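Long-range contacts in N-acetyl-beta-D glucosaminidase (Rhizomucor miehei CAU432, PDB 4ZM6), which probably removes beta-linked N-acetylglucosamine residues as a family 3 glycoside hydrolase and carries an acetyl-CoA-binding region related to GCN5 N-acetyltransferases: residues L16-F21 with L39-L44; I31-N36 with F304-F309; H60-I65 with L75-D80; T176-F181 with A223-V228; I265-L270 with A291-A296. All coordinates share one frame; numbering follows the deposited sequence.

In the fold
From the N terminus, interaction 1 closes the short loop from strand 17-19 through helix 28-37 to strand 41-44. Interaction 2 starts on that helix, so it crosses interaction 1, and reaches residues 304-309, enclosing interactions 3, 4 and 5 within its long span. These three follow in series: interaction 3 sets helix 52-68 against strand 76-79, interaction 4 pairs strand 178-181 with strand 227-230, and interaction 5 joins strand 264-267 to the lead-in of strand 296-298. Probable hydrogen bonds between Ala296 and both Leu16 and Met18 connect interactions 5 and 1, and a salt bridge between Asp80 and Lys179 connects 3 and 4. Together they tie seven of the eight TIM-barrel strands, and three helices, to their neighbours.

Interaction 1 (L16-F21 with L39-L44); sequences LLMCGF and LGSIIL
Cys19 and Ile42 form a parallel bridge between strands 17-19 and 41-44, with CA atoms 5.1 Å apart and strand directions differing by 32°. One backbone bond, from Ile43 N to Cys19 O, is 3.2 Å long with 160° at the hydrogen, its donor standing above the carbonyl plane. The preceding one, from Cys19 N to Ser41 O, is weak at 3.4 Å. A weak bond from Ser41 OG to Leu17 O adds a side-chain link at the start of the pair, and CA-H...O contacts from Met18 and Gly20 to Ser41 O and Ile43 O accompany the polar ones.

The apolar contacts divide between the two faces. On that of Met18 and Ser41, Met18 CG lies anti to the backbone N (chi1 -175°) and reaches across to Ile43 CB at 3.9 Å, the two side chains crossing at about a right angle; a bend at the end of the chain brings CE to Ser41 CB. On the face of Cys19 and Ile42, Cys19 SG rests 3.9 Å from Leu39 CD1, while Leu39 also packs on Leu33 of helix 28-37. Further along, Phe21 CE2 meets Leu44 CD2 at 3.6 Å, the side chains lying alongside each other, and Ile42 CG2 touches the ring edge.

Strand, covering helix and adjacent parallel strand make up a beta-alpha-beta crossover, here the opening unit of the family 3 TIM barrel.

Interaction 2 (I31-N36 with F304-F309); sequences IDLIEN and FQKDAF
Leu33 carries the packed part of this contact, supplying 93 of the 216 Å² buried between residues 31-36 and 304-309. Its side chain starts beside the backbone N (chi1 -68°) and divides its two methyl groups between two partners one turn apart on the other helix. CD2 lies 3.8 Å from Phe309 CD2, reaching the ring at a slant, and CD1 approaches the side chain of Gln305, whose CB is 4.2 Å away. The Leu33 and Gln305 side chains cross at about a right angle. All three residues are buried, and the Phe309 ring also meets that of His37, with planes about 40° apart.

The segments run in similar directions, 28° apart, with axes 11.6 Å from each other, a wide spacing bridged by side chains alone. Helix 28-37 follows strand 17-19 and helix 304-318 follows strand 296-298. As those strands are neighbours, the contact joins the first barrel helix to the one after the eighth strand, where the outer layer of the TIM barrel closes on itself.

The other flank is looser and partly exposed. Asp32 and Lys306 form a salt bridge there, but its hydrogen bond, from Lys306 NZ to Asp32 OD2, is weak at 3.4 Å. The lysine bends in mid-chain to bring NZ back to the carboxylate, and the lysine and aspartate side chains cross nearly perpendicularly. Both residues also touch His37.

Interaction 3 (H60-I65 with L75-D80); sequences HSLQQI and LFIAVD
Leu62 and Gln63 of helix 52-68 lie over Leu75, just before strand 76-79, and Ile77 within it, a buried helix-on-strand contact between the barrel's strands and its outer helices. The approach is closest between Gln63 and Leu75, whose CA atoms are 6.5 Å apart, and 231 Å² is buried in all.

The apolar half belongs to Leu62. Leu75 CD1 reaches the helix backbone at Leu62 O, 3.7 Å away, and stands 4.2 Å from Leu62 CB. Further along the strand, Leu62 CD1 and Ile77 CD1 meet at 4.3 Å, a lighter touch. Ile77 extends fully (chi2 180°), which carries CD1 outward from the strand toward the helix. Between the two, Phe76 points the other way, as strand alternation leads one to expect, and its ring meets that of Trp129 edge-to-face.

This helix connects strand 41-44 to strand 76-79, so the contact packs the helix of a beta-alpha-beta unit on the second of its two parallel strands, the recurring element of a TIM barrel.

Gln63 supplies the polar half. Its chain bends at chi2 (64°), turning the amide back toward the strand. NE2 donates to Leu75 O in a weak bond of 3.4 Å, fairly straight at 161°; the Leu75 N nearby is a second donor and forms no bond with it. At the other end of the amide, OE1 lies on the side of Ile77 CD1. Val346 and Leu347 of helix 343-348 also touch this glutamine, while Leu62 packs on Ile30 of helix 28-37.

Interaction 4 (T176-F181 with A223-V228); sequences TSIKHF and ACPTSV
Ile178 and Val228 form a parallel bridge between strands 178-181 and 227-230, the fifth and sixth strands of the TIM barrel, with CA atoms 5.0 Å apart. Lys179, His180 and Phe181 open a Lys-His-Phe sequence that agrees with the start of the signature of family 3 beta-N-acetylglucosaminidases. The chain turns a corner at His180, preceded by a cis peptide bond, and Lys179 makes salt bridges with Asp80 and Glu82.

Between the strand backbones, the bond from Ile178 N to Ser227 O is weak at 3.3 Å, and a CA-H...O contact from Ser177 to the same carbonyl runs beside it. Side-chain hydroxyls do more of the polar work at the strand starts. Ser227 OG donates to Thr176 O in a short bond of 2.5 Å, at a C=O...donor angle of 133° and tilted only slightly from the carbonyl plane. The OG atoms of Ser177 and Ser227 are modelled too close together for their bond to be trusted, but Ser177 OG is also hydrogen-bonded to Trp129 NE1.

On the face of Ile178 and Val228 the contact is apolar. Ile178 CG1 sits between the backbone N and carbonyl carbon (chi1 52°), a setting that directs it to Val228 CG2 at 3.8 Å and brings CD1 to Pro225 CG, also 3.8 Å away. Val228 CG1 touches Phe181 CB at 4.0 Å beyond the corner. Phe213 and Ala216 of helix 211-217 cover Ile178 from outside the pair. At the opposite end, Thr176 N donates to Thr226 OG1 over 3.2 Å in an almost straight bond, 176° at the hydrogen.

Interaction 5 (I265-L270 with A291-A296); sequences IITDCL and AGNDMA
Ile265 O accepts a hydrogen bond from Asp294 N at 2.8 Å, and two residues further along the strand Thr267 N donates weakly to Met295 O at 3.4 Å, although residues 265-270 and 292-296 run 50° apart. Helix 281-291 ends just before, and Gly292 turns the chain with positive phi.

The Asp294 side chain reinforces this backbone pairing. Its OD2 takes the N-H of Ile265 at 3.2 Å, on the anti side and 26° out of the carboxylate plane, and also forms a salt bridge with Arg256. OD1 is held by Arg332 and Ser329, so four groups grip the buried carboxylate and would be expected to stabilise its charge. Asn293 turns the other way: OD1 lies 3.4 Å from Ile265 CG2, with the two side chains roughly perpendicular, while ND2 is hydrogen-bonded to Ala288 O. Ile266 CG1 lies 3.8 Å from Met295 CB, and Leu270 CD1 meets Ala296 CB at 3.9 Å.

Strand 264-267 is paired on its other side with strand 227-230, Ile265 packs on helix 251-258, and Ala296 continues by backbone bonding to Leu16, placing the contact where the seventh barrel strand meets the eighth and the eighth returns to the first.

Interaction 1 (L16-F21 with L39-L44)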
# COMPACT_ATOMS: atom_id res chain seq x y z
N LEU A 16 1.70 -33.30 -18.03
CA LEU A 16 2.54 -32.58 -17.06
C LEU A 16 3.95 -32.26 -17.56
O LEU A 16 4.82 -31.90 -16.76
CB LEU A 16 2.64 -33.39 -15.75
CG LEU A 16 1.50 -33.24 -14.74
CD1 LEU A 16 0.14 -33.31 -15.41
CD2 LEU A 16 1.63 -34.27 -13.63
N LEU A 17 4.19 -32.35 -18.87
CA LEU A 17 5.53 -32.08 -19.41
C LEU A 17 5.55 -31.09 -20.57
O LEU A 17 4.54 -30.88 -21.25
CB LEU A 17 6.20 -33.38 -19.86
CG LEU A 17 7.10 -34.03 -18.80
CD1 LEU A 17 6.34 -35.08 -18.00
CD2 LEU A 17 8.32 -34.65 -19.47
N MET A 18 6.72 -30.51 -20.77
CA MET A 18 6.99 -29.56 -21.85
C MET A 18 8.39 -29.85 -22.36
O MET A 18 9.36 -29.79 -21.60
CB MET A 18 6.90 -28.12 -21.33
CG MET A 18 7.04 -27.06 -22.41
SD MET A 18 6.87 -25.38 -21.77
CE MET A 18 5.14 -25.37 -21.32
N CYS A 19 8.50 -30.17 -23.65
CA CYS A 19 9.75 -30.66 -24.22
C CYS A 19 10.02 -30.04 -25.59
O CYS A 19 9.09 -29.82 -26.37
CB CYS A 19 9.70 -32.18 -24.34
SG CYS A 19 8.97 -33.03 -22.91
N GLY A 20 11.29 -29.79 -25.88
CA GLY A 20 11.71 -29.17 -27.14
C GLY A 20 12.27 -30.15 -28.14
O GLY A 20 12.06 -31.37 -28.03
N PHE A 21 12.99 -29.62 -29.13
CA PHE A 21 13.64 -30.42 -30.17
C PHE A 21 14.53 -29.52 -31.04
O PHE A 21 14.64 -28.32 -30.79
CB PHE A 21 12.59 -31.13 -31.05
CG PHE A 21 11.66 -30.19 -31.77
CD1 PHE A 21 12.03 -29.59 -32.97
CD2 PHE A 21 10.40 -29.92 -31.26
CE1 PHE A 21 11.17 -28.73 -33.63
CE2 PHE A 21 9.54 -29.06 -31.92
CZ PHE A 21 9.92 -28.47 -33.11
N LEU A 39 2.28 -36.56 -24.54
CA LEU A 39 2.92 -35.28 -24.23
C LEU A 39 1.92 -34.15 -24.47
O LEU A 39 1.26 -34.13 -25.51
CB LEU A 39 4.17 -35.06 -25.09
CG LEU A 39 5.41 -34.38 -24.49
CD1 LEU A 39 6.23 -33.73 -25.60
CD2 LEU A 39 5.08 -33.34 -23.43
N GLY A 40 1.80 -33.23 -23.51
CA GLY A 40 0.79 -32.17 -23.56
C GLY A 40 1.25 -30.78 -23.96
O GLY A 40 0.42 -29.93 -24.26
N SER A 41 2.56 -30.54 -23.93
CA SER A 41 3.10 -29.21 -24.22
C SER A 41 4.45 -29.29 -24.94
O SER A 41 5.25 -30.18 -24.66
CB SER A 41 3.26 -28.40 -22.93
OG SER A 41 2.22 -28.68 -22.00
N ILE A 42 4.67 -28.36 -25.86
CA ILE A 42 5.93 -28.25 -26.60
C ILE A 42 6.55 -26.90 -26.30
O ILE A 42 5.84 -25.95 -25.97
CB ILE A 42 5.69 -28.35 -28.13
CG1 ILE A 42 4.93 -29.64 -28.48
CG2 ILE A 42 7.00 -28.27 -28.90
CD1 ILE A 42 5.66 -30.92 -28.15
N ILE A 43 7.87 -26.81 -26.41
CA ILE A 43 8.59 -25.53 -26.33
C ILE A 43 9.50 -25.37 -27.55
O ILE A 43 10.10 -26.33 -28.01
CB ILE A 43 9.40 -25.39 -25.01
CG1 ILE A 43 10.24 -24.11 -25.02
CG2 ILE A 43 10.28 -26.61 -24.76
CD1 ILE A 43 10.79 -23.70 -23.67
N LEU A 44 9.58 -24.14 -28.05
CA LEU A 44 10.34 -23.84 -29.26
C LEU A 44 11.40 -22.77 -29.02
O LEU A 44 11.28 -21.94 -28.11
CB LEU A 44 9.39 -23.36 -30.36
CG LEU A 44 8.18 -24.25 -30.69
CD1 LEU A 44 7.35 -23.60 -31.78
CD2 LEU A 44 8.63 -25.64 -31.12

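Interaction 2 (I31-N36 with F304-F309)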
# COMPACT_ATOMS: atom_id res chain seq x y z
N ILE A 31 7.57 -36.87 -32.12
CA ILE A 31 6.46 -37.64 -32.69
C ILE A 31 6.13 -38.85 -31.80
O ILE A 31 4.96 -39.16 -31.56
CB ILE A 31 6.75 -38.08 -34.14
CG1 ILE A 31 6.71 -36.86 -35.07
CG2 ILE A 31 5.75 -39.13 -34.61
CD1 ILE A 31 7.36 -37.07 -36.42
N ASP A 32 7.17 -39.52 -31.30
CA ASP A 32 7.01 -40.64 -30.37
C ASP A 32 6.37 -40.16 -29.07
O ASP A 32 5.35 -40.70 -28.63
CB ASP A 32 8.36 -41.31 -30.08
CG ASP A 32 8.26 -42.43 -29.05
OD1 ASP A 32 7.22 -43.12 -28.98
OD2 ASP A 32 9.25 -42.64 -28.30
N LEU A 33 6.98 -39.14 -28.47
CA LEU A 33 6.53 -38.59 -27.18
C LEU A 33 5.06 -38.20 -27.19
O LEU A 33 4.31 -38.55 -26.28
CB LEU A 33 7.39 -37.38 -26.78
CG LEU A 33 8.85 -37.67 -26.42
CD1 LEU A 33 9.63 -36.37 -26.25
CD2 LEU A 33 8.94 -38.52 -25.15
N ILE A 34 4.66 -37.48 -28.24
CA ILE A 34 3.26 -37.06 -28.39
C ILE A 34 2.37 -38.30 -28.55
O ILE A 34 1.43 -38.49 -27.79
CB ILE A 34 3.07 -36.11 -29.61
CG1 ILE A 34 3.84 -34.80 -29.40
CG2 ILE A 34 1.60 -35.78 -29.82
CD1 ILE A 34 4.14 -34.05 -30.68
N GLU A 35 2.72 -39.14 -29.52
CA GLU A 35 1.85 -40.24 -29.95
C GLU A 35 1.73 -41.38 -28.91
O GLU A 35 0.64 -41.89 -28.68
CB GLU A 35 2.33 -40.79 -31.30
CG GLU A 35 1.28 -41.59 -32.06
CD GLU A 35 1.53 -41.63 -33.56
OE1 GLU A 35 0.87 -42.45 -34.23
OE2 GLU A 35 2.37 -40.85 -34.06
N ASN A 36 2.85 -41.75 -28.29
CA ASN A 36 2.89 -42.85 -27.33
C ASN A 36 2.62 -42.42 -25.89
O ASN A 36 1.83 -43.05 -25.18
CB ASN A 36 4.24 -43.57 -27.38
CG ASN A 36 4.37 -44.51 -28.56
OD1 ASN A 36 3.96 -45.67 -28.49
ND2 ASN A 36 4.94 -44.01 -29.66
N PHE A 304 17.12 -37.32 -22.05
CA PHE A 304 16.60 -36.93 -20.75
C PHE A 304 15.07 -37.00 -20.76
O PHE A 304 14.46 -37.48 -19.81
CB PHE A 304 17.04 -35.50 -20.40
CG PHE A 304 18.53 -35.31 -20.33
CD1 PHE A 304 19.33 -36.19 -19.61
CD2 PHE A 304 19.14 -34.23 -20.96
CE1 PHE A 304 20.71 -36.00 -19.54
CE2 PHE A 304 20.51 -34.04 -20.89
CZ PHE A 304 21.29 -34.92 -20.18
N GLN A 305 14.48 -36.52 -21.86
CA GLN A 305 13.03 -36.59 -22.06
C GLN A 305 12.52 -38.03 -22.00
O GLN A 305 11.46 -38.30 -21.42
CB GLN A 305 12.64 -35.94 -23.40
CG GLN A 305 12.85 -34.43 -23.45
CD GLN A 305 12.93 -33.87 -24.86
OE1 GLN A 305 13.62 -32.88 -25.10
NE2 GLN A 305 12.24 -34.51 -25.80
N LYS A 306 13.27 -38.95 -22.60
CA LYS A 306 12.96 -40.38 -22.53
C LYS A 306 13.16 -40.92 -21.11
O LYS A 306 12.26 -41.57 -20.56
CB LYS A 306 13.83 -41.17 -23.52
CG LYS A 306 13.36 -41.10 -24.97
CD LYS A 306 12.47 -42.28 -25.36
CE LYS A 306 11.17 -42.30 -24.56
NZ LYS A 306 10.19 -43.27 -25.11
N ASP A 307 14.33 -40.64 -20.53
CA ASP A 307 14.65 -41.09 -19.17
C ASP A 307 13.62 -40.60 -18.17
O ASP A 307 13.01 -41.40 -17.45
CB ASP A 307 16.04 -40.57 -18.74
CG ASP A 307 17.18 -41.22 -19.49
OD1 ASP A 307 16.99 -42.28 -20.12
OD2 ASP A 307 18.29 -40.65 -19.46
N ALA A 308 13.42 -39.29 -18.13
CA ALA A 308 12.48 -38.66 -17.21
C ALA A 308 11.12 -39.35 -17.24
O ALA A 308 10.51 -39.57 -16.20
CB ALA A 308 12.33 -37.18 -17.53
N PHE A 309 10.67 -39.70 -18.44
CA PHE A 309 9.40 -40.40 -18.59
C PHE A 309 9.40 -41.76 -17.89
O PHE A 309 8.46 -42.08 -17.16
CB PHE A 309 9.01 -40.56 -20.06
CG PHE A 309 7.90 -39.63 -20.50
CD1 PHE A 309 6.62 -39.78 -19.98
CD2 PHE A 309 8.14 -38.62 -21.42
CE1 PHE A 309 5.59 -38.93 -20.37
CE2 PHE A 309 7.11 -37.78 -21.82
CZ PHE A 309 5.84 -37.93 -21.30

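Interaction 3 (H60-I65 with L75-D80)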
# COMPACT_ATOMS: atom_id res chain seq x y z
N HIS A 60 1.13 -26.59 -37.03
CA HIS A 60 0.02 -27.40 -37.53
C HIS A 60 0.40 -28.88 -37.60
O HIS A 60 -0.41 -29.75 -37.27
CB HIS A 60 -0.43 -26.91 -38.90
CG HIS A 60 -1.74 -27.50 -39.34
ND1 HIS A 60 -1.83 -28.44 -40.34
CD2 HIS A 60 -3.00 -27.30 -38.89
CE1 HIS A 60 -3.09 -28.79 -40.50
NE2 HIS A 60 -3.82 -28.11 -39.64
N SER A 61 1.63 -29.16 -38.03
CA SER A 61 2.14 -30.53 -38.10
C SER A 61 2.05 -31.22 -36.74
O SER A 61 1.49 -32.32 -36.63
CB SER A 61 3.60 -30.54 -38.58
OG SER A 61 3.77 -29.77 -39.76
N LEU A 62 2.58 -30.56 -35.71
CA LEU A 62 2.55 -31.07 -34.33
C LEU A 62 1.12 -31.26 -33.87
O LEU A 62 0.78 -32.26 -33.22
CB LEU A 62 3.25 -30.10 -33.38
CG LEU A 62 4.74 -29.83 -33.61
CD1 LEU A 62 5.21 -28.65 -32.77
CD2 LEU A 62 5.56 -31.06 -33.32
N GLN A 63 0.28 -30.29 -34.21
CA GLN A 63 -1.12 -30.30 -33.83
C GLN A 63 -1.87 -31.45 -34.51
O GLN A 63 -2.71 -32.11 -33.88
CB GLN A 63 -1.76 -28.95 -34.21
CG GLN A 63 -2.62 -28.34 -33.12
CD GLN A 63 -1.84 -27.96 -31.87
OE1 GLN A 63 -0.71 -27.46 -31.96
NE2 GLN A 63 -2.44 -28.17 -30.71
N GLN A 64 -1.56 -31.67 -35.79
CA GLN A 64 -2.17 -32.76 -36.56
C GLN A 64 -1.87 -34.12 -35.95
O GLN A 64 -2.78 -34.92 -35.72
CB GLN A 64 -1.67 -32.74 -38.02
CG GLN A 64 -2.52 -31.90 -38.97
CD GLN A 64 -3.92 -32.46 -39.21
OE1 GLN A 64 -4.74 -31.82 -39.86
NE2 GLN A 64 -4.19 -33.66 -38.69
N ILE A 65 -0.59 -34.36 -35.69
CA ILE A 65 -0.13 -35.62 -35.09
C ILE A 65 -0.78 -35.86 -33.72
O ILE A 65 -1.09 -37.00 -33.37
CB ILE A 65 1.41 -35.62 -34.95
CG1 ILE A 65 2.05 -35.71 -36.34
CG2 ILE A 65 1.89 -36.77 -34.08
CD1 ILE A 65 3.46 -35.16 -36.41
N LEU A 75 -2.30 -29.61 -27.99
CA LEU A 75 -1.01 -29.30 -27.40
C LEU A 75 -0.89 -27.82 -27.06
O LEU A 75 -1.52 -26.97 -27.70
CB LEU A 75 0.13 -29.64 -28.37
CG LEU A 75 0.31 -31.10 -28.82
CD1 LEU A 75 1.51 -31.19 -29.76
CD2 LEU A 75 0.47 -32.03 -27.64
N PHE A 76 -0.09 -27.53 -26.04
CA PHE A 76 0.43 -26.19 -25.82
C PHE A 76 1.73 -26.11 -26.60
O PHE A 76 2.50 -27.07 -26.63
CB PHE A 76 0.71 -25.93 -24.33
CG PHE A 76 -0.39 -25.18 -23.62
CD1 PHE A 76 -0.79 -23.93 -24.06
CD2 PHE A 76 -0.99 -25.71 -22.48
CE1 PHE A 76 -1.78 -23.23 -23.39
CE2 PHE A 76 -1.98 -25.02 -21.81
CZ PHE A 76 -2.38 -23.77 -22.27
N ILE A 77 1.97 -24.98 -27.25
CA ILE A 77 3.22 -24.72 -27.96
C ILE A 77 3.82 -23.42 -27.41
O ILE A 77 3.44 -22.32 -27.82
CB ILE A 77 2.99 -24.63 -29.48
CG1 ILE A 77 2.39 -25.95 -29.99
CG2 ILE A 77 4.29 -24.31 -30.21
CD1 ILE A 77 2.12 -25.96 -31.48
N ALA A 78 4.76 -23.57 -26.49
CA ALA A 78 5.31 -22.44 -25.74
C ALA A 78 6.57 -21.87 -26.38
O ALA A 78 7.13 -22.45 -27.31
CB ALA A 78 5.59 -22.86 -24.31
N VAL A 79 7.00 -20.71 -25.88
CA VAL A 79 8.19 -20.03 -26.37
C VAL A 79 8.65 -18.94 -25.39
O VAL A 79 7.83 -18.33 -24.71
CB VAL A 79 7.93 -19.42 -27.77
CG1 VAL A 79 7.01 -18.21 -27.67
CG2 VAL A 79 9.23 -19.03 -28.45
N ASP A 80 9.96 -18.71 -25.33
CA ASP A 80 10.52 -17.61 -24.54
C ASP A 80 10.58 -16.33 -25.36
O ASP A 80 11.63 -15.98 -25.89
CB ASP A 80 11.96 -17.94 -24.10
CG ASP A 80 12.02 -18.81 -22.88
OD1 ASP A 80 11.49 -18.39 -21.83
OD2 ASP A 80 12.63 -19.89 -22.97

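Interaction 4 (T176-F181 with A223-V228)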
# COMPACT_ATOMS: atom_id res chain seq x y z
N THR A 176 0.52 -17.34 -19.98
CA THR A 176 1.70 -16.66 -19.43
C THR A 176 2.35 -17.43 -18.29
O THR A 176 1.79 -18.37 -17.73
CB THR A 176 1.36 -15.23 -18.94
OG1 THR A 176 0.33 -15.27 -17.95
CG2 THR A 176 0.92 -14.35 -20.10
N SER A 177 3.57 -17.02 -17.97
CA SER A 177 4.34 -17.57 -16.87
C SER A 177 5.20 -16.47 -16.30
O SER A 177 6.15 -16.02 -16.94
CB SER A 177 5.23 -18.72 -17.33
OG SER A 177 4.46 -19.80 -17.82
N ILE A 178 4.84 -16.00 -15.11
CA ILE A 178 5.67 -15.01 -14.42
C ILE A 178 6.87 -15.74 -13.82
O ILE A 178 6.72 -16.82 -13.22
CB ILE A 178 4.88 -14.18 -13.38
CG1 ILE A 178 4.11 -15.06 -12.39
CG2 ILE A 178 3.91 -13.25 -14.08
CD1 ILE A 178 3.69 -14.33 -11.15
N LYS A 179 8.06 -15.17 -14.00
CA LYS A 179 9.30 -15.83 -13.62
C LYS A 179 10.34 -14.81 -13.16
O LYS A 179 10.24 -13.65 -13.52
CB LYS A 179 9.85 -16.62 -14.80
CG LYS A 179 9.80 -15.89 -16.13
CD LYS A 179 10.83 -16.46 -17.11
CE LYS A 179 10.36 -16.35 -18.55
NZ LYS A 179 11.47 -16.40 -19.53
N HIS A 180 11.34 -15.22 -12.38
CA HIS A 180 11.58 -16.61 -11.96
C HIS A 180 11.39 -16.69 -10.46
O HIS A 180 12.19 -16.15 -9.69
CB HIS A 180 13.02 -17.02 -12.28
CG HIS A 180 13.38 -16.84 -13.72
ND1 HIS A 180 13.35 -17.88 -14.63
CD2 HIS A 180 13.78 -15.75 -14.41
CE1 HIS A 180 13.72 -17.43 -15.82
NE2 HIS A 180 13.98 -16.14 -15.71
N PHE A 181 10.33 -17.37 -10.03
CA PHE A 181 9.98 -17.43 -8.62
C PHE A 181 11.11 -18.12 -7.85
O PHE A 181 11.62 -19.14 -8.32
CB PHE A 181 8.66 -18.18 -8.43
CG PHE A 181 8.09 -18.06 -7.05
CD1 PHE A 181 7.30 -16.97 -6.70
CD2 PHE A 181 8.34 -19.04 -6.10
CE1 PHE A 181 6.76 -16.86 -5.43
CE2 PHE A 181 7.81 -18.93 -4.82
CZ PHE A 181 7.02 -17.84 -4.48
N ALA A 223 -5.43 -9.72 -15.67
CA ALA A 223 -4.05 -9.39 -15.30
C ALA A 223 -3.40 -10.39 -14.35
O ALA A 223 -2.19 -10.32 -14.12
CB ALA A 223 -3.99 -7.99 -14.70
N CYS A 224 -4.18 -11.32 -13.79
CA CYS A 224 -3.62 -12.38 -12.96
C CYS A 224 -3.08 -13.47 -13.88
O CYS A 224 -3.77 -13.89 -14.80
CB CYS A 224 -4.68 -12.97 -12.03
SG CYS A 224 -4.07 -14.32 -10.99
N PRO A 225 -1.83 -13.92 -13.63
CA PRO A 225 -1.22 -14.87 -14.56
C PRO A 225 -1.80 -16.27 -14.42
O PRO A 225 -2.32 -16.63 -13.37
CB PRO A 225 0.25 -14.84 -14.17
CG PRO A 225 0.25 -14.50 -12.72
CD PRO A 225 -0.95 -13.62 -12.50
N THR A 226 -1.66 -17.05 -15.49
CA THR A 226 -2.26 -18.38 -15.57
C THR A 226 -1.28 -19.46 -15.14
O THR A 226 -1.70 -20.57 -14.83
CB THR A 226 -2.77 -18.68 -16.99
OG1 THR A 226 -1.77 -18.34 -17.95
CG2 THR A 226 -4.03 -17.88 -17.28
N SER A 227 0.01 -19.12 -15.13
CA SER A 227 1.03 -20.00 -14.57
C SER A 227 2.17 -19.22 -13.92
O SER A 227 2.36 -18.03 -14.18
CB SER A 227 1.59 -20.94 -15.65
OG SER A 227 2.62 -20.32 -16.40
N VAL A 228 2.93 -19.91 -13.07
CA VAL A 228 4.09 -19.34 -12.40
C VAL A 228 5.28 -20.28 -12.60
O VAL A 228 5.16 -21.48 -12.40
CB VAL A 228 3.84 -19.16 -10.89
CG1 VAL A 228 5.11 -18.69 -10.18
CG2 VAL A 228 2.70 -18.19 -10.65

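Interaction 5 (I265-L270 with A291-A296)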
# COMPACT_ATOMS: atom_id res chain seq x y z
N ILE A 265 1.88 -24.42 -11.70
CA ILE A 265 3.28 -24.17 -11.36
C ILE A 265 4.16 -25.03 -12.27
O ILE A 265 3.94 -26.24 -12.38
CB ILE A 265 3.58 -24.49 -9.89
CG1 ILE A 265 2.54 -23.82 -8.98
CG2 ILE A 265 4.98 -24.02 -9.52
CD1 ILE A 265 2.72 -24.12 -7.51
N ILE A 266 5.14 -24.40 -12.91
CA ILE A 266 6.04 -25.06 -13.85
C ILE A 266 7.49 -24.72 -13.48
O ILE A 266 7.74 -23.71 -12.82
CB ILE A 266 5.72 -24.65 -15.31
CG1 ILE A 266 6.59 -25.41 -16.31
CG2 ILE A 266 5.89 -23.15 -15.52
CD1 ILE A 266 6.07 -25.36 -17.74
N THR A 267 8.44 -25.57 -13.88
CA THR A 267 9.86 -25.30 -13.62
C THR A 267 10.50 -24.54 -14.78
O THR A 267 9.96 -24.51 -15.89
CB THR A 267 10.69 -26.59 -13.42
OG1 THR A 267 11.03 -27.16 -14.70
CG2 THR A 267 9.95 -27.61 -12.56
N ASP A 268 11.65 -23.93 -14.51
CA ASP A 268 12.53 -23.46 -15.56
C ASP A 268 13.20 -24.70 -16.17
O ASP A 268 13.08 -25.80 -15.62
CB ASP A 268 13.57 -22.48 -14.99
CG ASP A 268 14.27 -21.64 -16.06
OD1 ASP A 268 14.05 -21.89 -17.26
OD2 ASP A 268 15.04 -20.73 -15.69
N CYS A 269 13.87 -24.53 -17.31
CA CYS A 269 14.53 -25.64 -18.01
C CYS A 269 15.35 -26.53 -17.07
O CYS A 269 16.31 -26.07 -16.45
CB CYS A 269 15.45 -25.10 -19.12
SG CYS A 269 15.95 -26.31 -20.37
N LEU A 270 14.96 -27.80 -16.97
CA LEU A 270 15.65 -28.76 -16.11
C LEU A 270 17.01 -29.23 -16.66
O LEU A 270 17.66 -30.08 -16.05
CB LEU A 270 14.76 -29.99 -15.85
CG LEU A 270 13.50 -29.76 -15.02
CD1 LEU A 270 12.63 -31.00 -15.03
CD2 LEU A 270 13.86 -29.38 -13.59
N ALA A 291 7.99 -31.72 -5.21
CA ALA A 291 7.97 -30.43 -4.52
C ALA A 291 6.62 -29.70 -4.61
O ALA A 291 6.34 -28.82 -3.81
CB ALA A 291 9.08 -29.53 -5.04
N GLY A 292 5.80 -30.08 -5.59
CA GLY A 292 4.48 -29.48 -5.77
C GLY A 292 4.26 -28.81 -7.11
O GLY A 292 3.18 -28.27 -7.37
N ASN A 293 5.29 -28.82 -7.97
CA ASN A 293 5.14 -28.35 -9.35
C ASN A 293 4.07 -29.17 -10.07
O ASN A 293 3.95 -30.38 -9.86
CB ASN A 293 6.45 -28.47 -10.12
CG ASN A 293 7.44 -27.38 -9.77
OD1 ASN A 293 7.39 -26.28 -10.32
ND2 ASN A 293 8.38 -27.68 -8.88
N ASP A 294 3.29 -28.51 -10.92
CA ASP A 294 2.34 -29.19 -11.78
C ASP A 294 2.99 -29.66 -13.08
O ASP A 294 2.43 -30.51 -13.77
CB ASP A 294 1.16 -28.28 -12.11
CG ASP A 294 0.29 -27.99 -10.91
OD1 ASP A 294 -0.04 -28.93 -10.16
OD2 ASP A 294 -0.09 -26.81 -10.72
N MET A 295 4.14 -29.10 -13.43
CA MET A 295 4.68 -29.29 -14.77
C MET A 295 6.21 -29.25 -14.78
O MET A 295 6.82 -28.50 -14.01
CB MET A 295 4.12 -28.21 -15.69
CG MET A 295 3.97 -28.63 -17.15
SD MET A 295 2.83 -27.58 -18.08
CE MET A 295 1.30 -27.97 -17.25
N ALA A 296 6.82 -30.05 -15.66
CA ALA A 296 8.28 -30.11 -15.79
C ALA A 296 8.73 -29.76 -17.21
O ALA A 296 8.19 -30.26 -18.19
CB ALA A 296 8.79 -31.49 -15.39